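Class II aldolase/adducin domain protein (Pseudomonas syringae pv. phaseolicola 1448A, PDB 3OCR) is a class II aldolase/adducin family member of unestablished activity that may bind actin filaments. Local coordinates at residues H68-L76 with T100-Y109. Residues are numbered along the deposited sequence; the frame is centred on the assembly and turned at random.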
ATOM      1  N   HIS A  68      26.548  17.544  23.972  1.00 38.43           N
ATOM      2  CA  HIS A  68      26.846  16.615  22.887  1.00 36.03           C
ATOM      3  C   HIS A  68      25.590  15.860  22.469  1.00 34.22           C
ATOM      4  O   HIS A  68      24.691  15.647  23.293  1.00 33.94           O
ATOM      5  CB  HIS A  68      27.956  15.640  23.276  1.00 36.62           C
ATOM      6  CG  HIS A  68      29.293  16.288  23.460  1.00 38.66           C
ATOM      7  ND1 HIS A  68      30.349  15.653  24.083  1.00 40.04           N
ATOM      8  CD2 HIS A  68      29.742  17.520  23.123  1.00 39.92           C
ATOM      9  CE1 HIS A  68      31.392  16.462  24.114  1.00 41.61           C
ATOM     10  NE2 HIS A  68      31.051  17.602  23.538  1.00 42.31           N
ATOM     11  N   PHE A  69      25.539  15.492  21.183  1.00 31.84           N
ATOM     12  CA  PHE A  69      24.369  14.896  20.541  1.00 30.46           C
ATOM     13  C   PHE A  69      24.739  13.766  19.599  1.00 29.25           C
ATOM     14  O   PHE A  69      25.816  13.757  19.007  1.00 29.30           O
ATOM     15  CB  PHE A  69      23.572  15.966  19.766  1.00 30.22           C
ATOM     16  CG  PHE A  69      23.197  17.126  20.609  1.00 31.07           C
ATOM     17  CD1 PHE A  69      21.987  17.145  21.273  1.00 31.35           C
ATOM     18  CD2 PHE A  69      24.101  18.177  20.813  1.00 32.63           C
ATOM     19  CE1 PHE A  69      21.648  18.217  22.100  1.00 32.38           C
ATOM     20  CE2 PHE A  69      23.780  19.245  21.650  1.00 32.29           C
ATOM     21  CZ  PHE A  69      22.543  19.263  22.293  1.00 32.57           C
ATOM     22  N   LEU A  70      23.821  12.814  19.461  1.00 28.22           N
ATOM     23  CA  LEU A  70      23.990  11.674  18.561  1.00 26.94           C
ATOM     24  C   LEU A  70      23.107  11.800  17.329  1.00 26.27           C
ATOM     25  O   LEU A  70      21.945  12.227  17.418  1.00 26.13           O
ATOM     26  CB  LEU A  70      23.665  10.383  19.309  1.00 27.80           C
ATOM     27  CG  LEU A  70      24.591  10.041  20.479  1.00 28.65           C
ATOM     28  CD1 LEU A  70      23.845   9.223  21.573  1.00 28.86           C
ATOM     29  CD2 LEU A  70      25.797   9.287  19.943  1.00 30.43           C
ATOM     30  N   ILE A  71      23.665  11.428  16.177  1.00 25.54           N
ATOM     31  CA  ILE A  71      22.958  11.461  14.893  1.00 24.29           C
ATOM     32  C   ILE A  71      23.560  10.381  13.971  1.00 24.57           C
ATOM     33  O   ILE A  71      24.664   9.851  14.248  1.00 23.72           O
ATOM     34  CB  ILE A  71      23.015  12.896  14.276  1.00 24.68           C
ATOM     35  CG1 ILE A  71      22.042  13.052  13.107  1.00 24.40           C
ATOM     36  CG2 ILE A  71      24.463  13.274  13.922  1.00 23.81           C
ATOM     37  CD1 ILE A  71      21.429  14.446  12.979  1.00 23.79           C
ATOM     38  N   ASN A  72      22.825  10.011  12.919  1.00 24.27           N
ATOM     39  CA  ASN A  72      23.337   9.051  11.932  1.00 25.31           C
ATOM     40  C   ASN A  72      24.545   9.587  11.169  1.00 25.34           C
ATOM     41  O   ASN A  72      24.674  10.802  10.952  1.00 25.16           O
ATOM     42  CB  ASN A  72      22.236   8.546  10.958  1.00 24.85           C
ATOM     43  CG  ASN A  72      21.660   9.653  10.066  1.00 27.33           C
ATOM     44  OD1 ASN A  72      21.277  10.725  10.531  1.00 27.23           O
ATOM     45  ND2 ASN A  72      21.591   9.377   8.775  1.00 31.37           N
ATOM     46  N   ALA A  73      25.430   8.668  10.808  1.00 25.76           N
ATOM     47  CA  ALA A  73      26.538   8.940   9.907  1.00 27.45           C
ATOM     48  C   ALA A  73      26.017   9.237   8.507  1.00 28.52           C
ATOM     49  O   ALA A  73      25.029   8.643   8.066  1.00 28.14           O
ATOM     50  CB  ALA A  73      27.529   7.738   9.877  1.00 27.02           C
ATOM     51  N   PHE A  74      26.735  10.129   7.817  1.00 30.51           N
ATOM     52  CA  PHE A  74      26.422  10.621   6.468  1.00 31.58           C
ATOM     53  C   PHE A  74      26.325   9.490   5.462  1.00 31.73           C
ATOM     54  O   PHE A  74      27.320   8.819   5.185  1.00 32.11           O
ATOM     55  CB  PHE A  74      27.558  11.549   6.019  1.00 32.26           C
ATOM     56  CG  PHE A  74      27.177  12.546   4.935  1.00 33.85           C
ATOM     57  CD1 PHE A  74      25.842  12.784   4.605  1.00 35.84           C
ATOM     58  CD2 PHE A  74      28.174  13.289   4.289  1.00 35.90           C
ATOM     59  CE1 PHE A  74      25.497  13.737   3.624  1.00 35.48           C
ATOM     60  CE2 PHE A  74      27.849  14.246   3.320  1.00 36.54           C
ATOM     61  CZ  PHE A  74      26.508  14.468   2.988  1.00 36.59           C
ATOM     62  N   GLY A  75      25.130   9.248   4.941  1.00 31.37           N
ATOM     63  CA  GLY A  75      24.988   8.263   3.861  1.00 31.68           C
ATOM     64  C   GLY A  75      24.553   6.856   4.247  1.00 31.57           C
ATOM     65  O   GLY A  75      24.320   6.033   3.373  1.00 32.01           O
ATOM     66  N   LEU A  76      24.427   6.576   5.541  1.00 31.28           N
ATOM     67  CA  LEU A  76      23.867   5.296   5.986  1.00 31.27           C
ATOM     68  C   LEU A  76      22.352   5.333   5.972  1.00 30.77           C
ATOM     69  O   LEU A  76      21.760   6.350   6.286  1.00 30.56           O
ATOM     70  CB  LEU A  76      24.314   4.965   7.407  1.00 31.07           C
ATOM     71  CG  LEU A  76      25.777   4.598   7.643  1.00 32.62           C
ATOM     72  CD1 LEU A  76      25.895   3.916   9.028  1.00 31.07           C
ATOM     73  CD2 LEU A  76      26.304   3.702   6.546  1.00 33.45           C
ATOM     74  N   THR A 100      32.609   5.810  12.474  1.00 43.95           N
ATOM     75  CA  THR A 100      32.502   5.373  11.067  1.00 43.91           C
ATOM     76  C   THR A 100      33.503   6.022  10.120  1.00 44.48           C
ATOM     77  O   THR A 100      33.793   5.482   9.052  1.00 45.20           O
ATOM     78  CB  THR A 100      31.104   5.650  10.483  1.00 43.55           C
ATOM     79  OG1 THR A 100      30.960   7.054  10.223  1.00 42.90           O
ATOM     80  CG2 THR A 100      30.009   5.205  11.451  1.00 43.14           C
ATOM     81  N   GLY A 101      33.996   7.204  10.481  1.00 44.24           N
ATOM     82  CA  GLY A 101      34.814   7.997   9.571  1.00 43.61           C
ATOM     83  C   GLY A 101      34.017   8.614   8.425  1.00 42.61           C
ATOM     84  O   GLY A 101      34.600   9.172   7.497  1.00 43.07           O
ATOM     85  N   LEU A 102      32.695   8.498   8.474  1.00 40.54           N
ATOM     86  CA  LEU A 102      31.824   9.050   7.421  1.00 38.86           C
ATOM     87  C   LEU A 102      31.356  10.465   7.713  1.00 37.51           C
ATOM     88  O   LEU A 102      30.826  11.141   6.840  1.00 37.17           O
ATOM     89  CB  LEU A 102      30.593   8.161   7.190  1.00 38.45           C
ATOM     90  CG  LEU A 102      30.788   6.733   6.666  1.00 38.97           C
ATOM     91  CD1 LEU A 102      29.482   5.948   6.765  1.00 38.85           C
ATOM     92  CD2 LEU A 102      31.317   6.726   5.234  1.00 39.08           C
ATOM     93  N   GLY A 103      31.525  10.898   8.956  1.00 36.82           N
ATOM     94  CA  GLY A 103      31.007  12.188   9.393  1.00 35.27           C
ATOM     95  C   GLY A 103      29.499  12.226   9.316  1.00 34.38           C
ATOM     96  O   GLY A 103      28.836  11.179   9.288  1.00 34.47           O
ATOM     97  N   ILE A 104      28.947  13.431   9.277  1.00 33.39           N
ATOM     98  CA  ILE A 104      27.507  13.604   9.330  1.00 32.71           C
ATOM     99  C   ILE A 104      27.061  14.448   8.167  1.00 32.83           C
ATOM    100  O   ILE A 104      27.873  15.035   7.483  1.00 32.86           O
ATOM    101  CB  ILE A 104      27.031  14.293  10.663  1.00 32.59           C
ATOM    102  CG1 ILE A 104      27.520  15.754  10.757  1.00 33.02           C
ATOM    103  CG2 ILE A 104      27.454  13.467  11.880  1.00 32.32           C
ATOM    104  CD1 ILE A 104      26.688  16.647  11.739  1.00 34.37           C
ATOM    105  N   ASN A 105      25.762  14.480   7.934  1.00 33.11           N
ATOM    106  CA  ASN A 105      25.199  15.446   7.015  1.00 34.26           C
ATOM    107  C   ASN A 105      25.108  16.756   7.762  1.00 34.72           C
ATOM    108  O   ASN A 105      24.149  16.998   8.504  1.00 34.29           O
ATOM    109  CB  ASN A 105      23.805  15.020   6.578  1.00 34.05           C
ATOM    110  CG  ASN A 105      23.155  16.022   5.667  1.00 35.29           C
ATOM    111  OD1 ASN A 105      23.680  17.112   5.437  1.00 36.36           O
ATOM    112  ND2 ASN A 105      22.000  15.651   5.125  1.00 36.16           N
ATOM    113  N   TYR A 106      26.115  17.591   7.563  1.00 35.92           N
ATOM    114  CA  TYR A 106      26.243  18.826   8.322  1.00 37.37           C
ATOM    115  C   TYR A 106      25.038  19.755   8.134  1.00 37.31           C
ATOM    116  O   TYR A 106      24.559  20.354   9.098  1.00 37.72           O
ATOM    117  CB  TYR A 106      27.522  19.533   7.911  1.00 38.17           C
ATOM    118  CG  TYR A 106      27.989  20.636   8.827  1.00 41.39           C
ATOM    119  CD1 TYR A 106      27.566  21.959   8.631  1.00 42.85           C
ATOM    120  CD2 TYR A 106      28.903  20.371   9.854  1.00 42.81           C
ATOM    121  CE1 TYR A 106      28.029  22.984   9.446  1.00 45.50           C
ATOM    122  CE2 TYR A 106      29.365  21.386  10.680  1.00 44.54           C
ATOM    123  CZ  TYR A 106      28.927  22.687  10.470  1.00 45.79           C
ATOM    124  OH  TYR A 106      29.390  23.686  11.283  1.00 46.80           O
ATOM    125  N   ALA A 107      24.542  19.855   6.904  1.00 36.85           N
ATOM    126  CA  ALA A 107      23.416  20.740   6.609  1.00 36.75           C
ATOM    127  C   ALA A 107      22.093  20.204   7.178  1.00 36.14           C
ATOM    128  O   ALA A 107      21.224  20.981   7.592  1.00 36.41           O
ATOM    129  CB  ALA A 107      23.312  20.964   5.107  1.00 37.70           C
ATOM    130  N   GLY A 108      21.946  18.878   7.204  1.00 34.38           N
ATOM    131  CA  GLY A 108      20.750  18.243   7.776  1.00 33.28           C
ATOM    132  C   GLY A 108      20.650  18.373   9.295  1.00 32.52           C
ATOM    133  O   GLY A 108      19.574  18.227   9.860  1.00 32.47           O
ATOM    134  N   TYR A 109      21.783  18.620   9.954  1.00 32.04           N
ATOM    135  CA  TYR A 109      21.848  18.751  11.410  1.00 31.22           C
ATOM    136  C   TYR A 109      21.424  20.122  11.958  1.00 31.39           C
ATOM    137  O   TYR A 109      21.126  20.262  13.154  1.00 31.70           O
ATOM    138  CB  TYR A 109      23.268  18.434  11.888  1.00 30.84           C
ATOM    139  CG  TYR A 109      23.498  18.557  13.384  1.00 30.34           C
ATOM    140  CD1 TYR A 109      22.899  17.671  14.285  1.00 30.75           C
ATOM    141  CD2 TYR A 109      24.350  19.538  13.902  1.00 29.77           C
ATOM    142  CE1 TYR A 109      23.127  17.780  15.686  1.00 31.27           C
ATOM    143  CE2 TYR A 109      24.566  19.658  15.294  1.00 30.13           C
ATOM    144  CZ  TYR A 109      23.961  18.771  16.170  1.00 31.01           C
ATOM    145  OH  TYR A 109      24.202  18.868  17.534  1.00 33.18           O
TER
HETATM  146  O   HOH W   1      23.893  13.049   9.490  1.00 27.19           O
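F74 lies with one ring face against the backbone of I104 and N105, a contact in the class II aldolase/adducin fold that illustrates how a loop is moored to a strand end and the turn that follows it. Strand 68-71 runs into a type II turn, A73 to L76, and the loop leading to helix 110-118 is held to both. CG of F74 stands anti to its backbone N (chi1 -157°), which lays the ring over N105 CA, 4.0 Å from the ring centroid in a CH-pi contact, while N105 CB comes within 3.6 Å of F74 CD1. R255 of the second subunit adds a cation-pi partner to this ring. One direct backbone bond joins the segments: F74 N donates to G103 O at 2.8 Å, almost straight at 170°, and a water bridges N72 O to N105 N. On the strand, I71 parts its two branches: CG2 meets CG2 of I104 at 3.6 Å, the side chains crossing at about a right angle, whereas CD1 abuts the edge of the Y109 ring. At the last residue of the turn, L76 CD2 packs on L102 CD1. Y109 reaches farther along the strand, its hydroxyl weakly bonded to D90 O, and there Y109 OH approaches F69 CD2 at 3.4 Å.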